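Local coordinates for protein putative prolyl-tRNA synthetase (Leishmania major, PDB 5XIL) that probably joins L-proline to its cognate tRNA in an ATP-dependent reaction, as a class II aminoacyl-tRNA synthetase whose catalytic and anticodon-binding parts this chain contains, at residues V372-A377 / A400-R405. Sequence-based numbering, arbitrary orientation.
Sequences VRHSGA and AQMYAR
His374, in the turn between strands 367-372 and 378-382, lies against Gln401 and Met402 of helix 387-412. The turn caps a beta hairpin of the anticodon-binding domain, and the contact sets it against the long helix that follows in the chain. Val372 N to Ala377 O and Gly376 N to Val372 O, both 2.8 Å, close it. Just before the histidine, Arg373 forms a salt bridge with Asp278. His374 CG sits between its backbone N and carbonyl carbon (chi1 74°), which swings the ring over to the helix. Met402 CG lies over one face of the ring, 4.0 Å from His374 CG. The sulfur is farther off and oblique, with Met402 SD 5.4 Å from the ring centroid. His374 CE1 meets Gln401 CB at 3.5 Å. Gln401 OE1 lies in the ring plane, at the edge by His374 CE1 (3.5 Å), and the amide is turned 86° from the ring. Val283 and Val398 also touch the histidine. Next, Ser375 OG accepts a bond from Ala377 N at 3.1 Å, which makes an ST turn. The same hydroxyl binds a water at 2.6 Å, and this water donates to Gln401 OE1. The direct touch is thus nonpolar apart from OE1 facing CE1, consistent with a weak C-H...O attraction, and one water links hydroxyl and amide oxygen.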
loop_
_atom_site.group_PDB
_atom_site.type_symbol
_atom_site.label_atom_id
_atom_site.label_comp_id
_atom_site.label_asym_id
_atom_site.label_seq_id
_atom_site.Cartn_x
_atom_site.Cartn_y
_atom_site.Cartn_z
ATOM N N VAL A 372 0.938 -31.806 -3.654
ATOM C CA VAL A 372 0.021 -30.695 -3.930
ATOM C C VAL A 372 -1.078 -30.620 -2.872
ATOM O O VAL A 372 -1.819 -31.599 -2.641
ATOM C CB VAL A 372 -0.646 -30.886 -5.297
ATOM C CG1 VAL A 372 -1.482 -29.722 -5.652
ATOM C CG2 VAL A 372 0.408 -31.134 -6.351
ATOM N N ARG A 373 -1.123 -29.510 -2.133
ATOM C CA ARG A 373 -1.993 -29.388 -1.008
ATOM C C ARG A 373 -3.523 -29.497 -1.341
ATOM O O ARG A 373 -4.277 -30.199 -0.627
ATOM C CB ARG A 373 -1.730 -28.091 -0.276
ATOM C CG ARG A 373 -2.674 -27.798 0.907
ATOM C CD ARG A 373 -2.592 -28.754 2.054
ATOM N NE ARG A 373 -3.528 -28.392 3.106
ATOM C CZ ARG A 373 -4.794 -28.735 3.150
ATOM N NH1 ARG A 373 -5.329 -29.580 2.246
ATOM N NH2 ARG A 373 -5.516 -28.278 4.130
ATOM N N HIS A 374 -3.985 -28.838 -2.358
ATOM C CA HIS A 374 -5.432 -28.798 -2.573
ATOM C C HIS A 374 -5.966 -30.185 -2.947
ATOM O O HIS A 374 -7.009 -30.525 -2.508
ATOM C CB HIS A 374 -5.823 -27.732 -3.590
ATOM C CG HIS A 374 -5.500 -28.085 -5.000
ATOM N ND1 HIS A 374 -6.431 -28.629 -5.851
ATOM C CD2 HIS A 374 -4.348 -27.987 -5.706
ATOM C CE1 HIS A 374 -5.872 -28.823 -7.029
ATOM N NE2 HIS A 374 -4.604 -28.463 -6.960
ATOM N N SER A 375 -5.202 -30.957 -3.732
ATOM C CA SER A 375 -5.677 -32.198 -4.359
ATOM C C SER A 375 -5.098 -33.428 -3.680
ATOM O O SER A 375 -5.663 -34.496 -3.817
ATOM C CB SER A 375 -5.319 -32.234 -5.847
ATOM O OG SER A 375 -3.913 -32.259 -5.949
ATOM N N GLY A 376 -4.004 -33.279 -2.936
ATOM C CA GLY A 376 -3.302 -34.390 -2.353
ATOM C C GLY A 376 -2.511 -35.139 -3.388
ATOM O O GLY A 376 -1.879 -36.130 -3.087
ATOM N N ALA A 377 -2.437 -34.642 -4.595
ATOM C CA ALA A 377 -1.673 -35.339 -5.626
ATOM C C ALA A 377 -0.172 -35.270 -5.373
ATOM O O ALA A 377 0.316 -34.364 -4.716
ATOM C CB ALA A 377 -1.992 -34.753 -6.960
ATOM N N ALA A 400 -5.810 -22.672 -11.161
ATOM C CA ALA A 400 -6.852 -23.069 -12.068
ATOM C C ALA A 400 -7.753 -24.142 -11.484
ATOM O O ALA A 400 -8.986 -24.084 -11.650
ATOM C CB ALA A 400 -6.298 -23.503 -13.452
ATOM N N GLN A 401 -7.172 -25.132 -10.868
ATOM C CA GLN A 401 -7.915 -26.212 -10.320
ATOM C C GLN A 401 -8.778 -25.800 -9.118
ATOM O O GLN A 401 -9.896 -26.238 -8.962
ATOM C CB GLN A 401 -6.968 -27.362 -10.002
ATOM C CG GLN A 401 -6.335 -27.948 -11.266
ATOM C CD GLN A 401 -5.483 -29.178 -11.021
ATOM O OE1 GLN A 401 -5.875 -30.065 -10.340
ATOM N NE2 GLN A 401 -4.345 -29.235 -11.642
ATOM N N MET A 402 -8.215 -24.959 -8.273
ATOM C CA MET A 402 -8.957 -24.517 -7.100
ATOM C C MET A 402 -10.172 -23.720 -7.533
ATOM O O MET A 402 -11.254 -23.840 -6.893
ATOM C CB MET A 402 -8.054 -23.619 -6.208
ATOM C CG MET A 402 -7.024 -24.396 -5.424
ATOM S SD MET A 402 -5.970 -23.342 -4.418
ATOM C CE MET A 402 -7.200 -22.757 -3.202
ATOM N N TYR A 403 -9.978 -22.863 -8.514
ATOM C CA TYR A 403 -11.054 -22.016 -9.051
ATOM C C TYR A 403 -12.124 -22.925 -9.637
ATOM O O TYR A 403 -13.321 -22.764 -9.352
ATOM C CB TYR A 403 -10.546 -21.004 -10.030
ATOM C CG TYR A 403 -11.657 -20.211 -10.636
ATOM C CD1 TYR A 403 -12.301 -19.209 -9.896
ATOM C CD2 TYR A 403 -12.161 -20.530 -11.884
ATOM C CE1 TYR A 403 -13.395 -18.523 -10.434
ATOM C CE2 TYR A 403 -13.293 -19.909 -12.388
ATOM C CZ TYR A 403 -13.873 -18.864 -11.658
ATOM O OH TYR A 403 -14.955 -18.203 -12.155
ATOM N N ALA A 404 -11.687 -23.892 -10.442
ATOM C CA ALA A 404 -12.631 -24.806 -11.100
ATOM C C ALA A 404 -13.461 -25.607 -10.138
ATOM O O ALA A 404 -14.695 -25.725 -10.329
ATOM C CB ALA A 404 -11.882 -25.724 -12.152
ATOM N N ARG A 405 -12.854 -26.122 -9.075
ATOM C CA ARG A 405 -13.515 -26.919 -8.110
ATOM C C ARG A 405 -14.565 -26.024 -7.350
ATOM O O ARG A 405 -15.697 -26.448 -7.132
ATOM C CB ARG A 405 -12.530 -27.496 -7.112
ATOM C CG ARG A 405 -13.101 -28.151 -5.863
ATOM C CD ARG A 405 -13.590 -29.567 -6.139
ATOM N NE ARG A 405 -14.272 -30.174 -4.979
ATOM C CZ ARG A 405 -15.175 -31.160 -5.054
ATOM N NH1 ARG A 405 -15.525 -31.664 -6.227
ATOM N NH2 ARG A 405 -15.751 -31.637 -3.947
HETATM O O HOH W 1 -3.712 -31.592 -8.502
#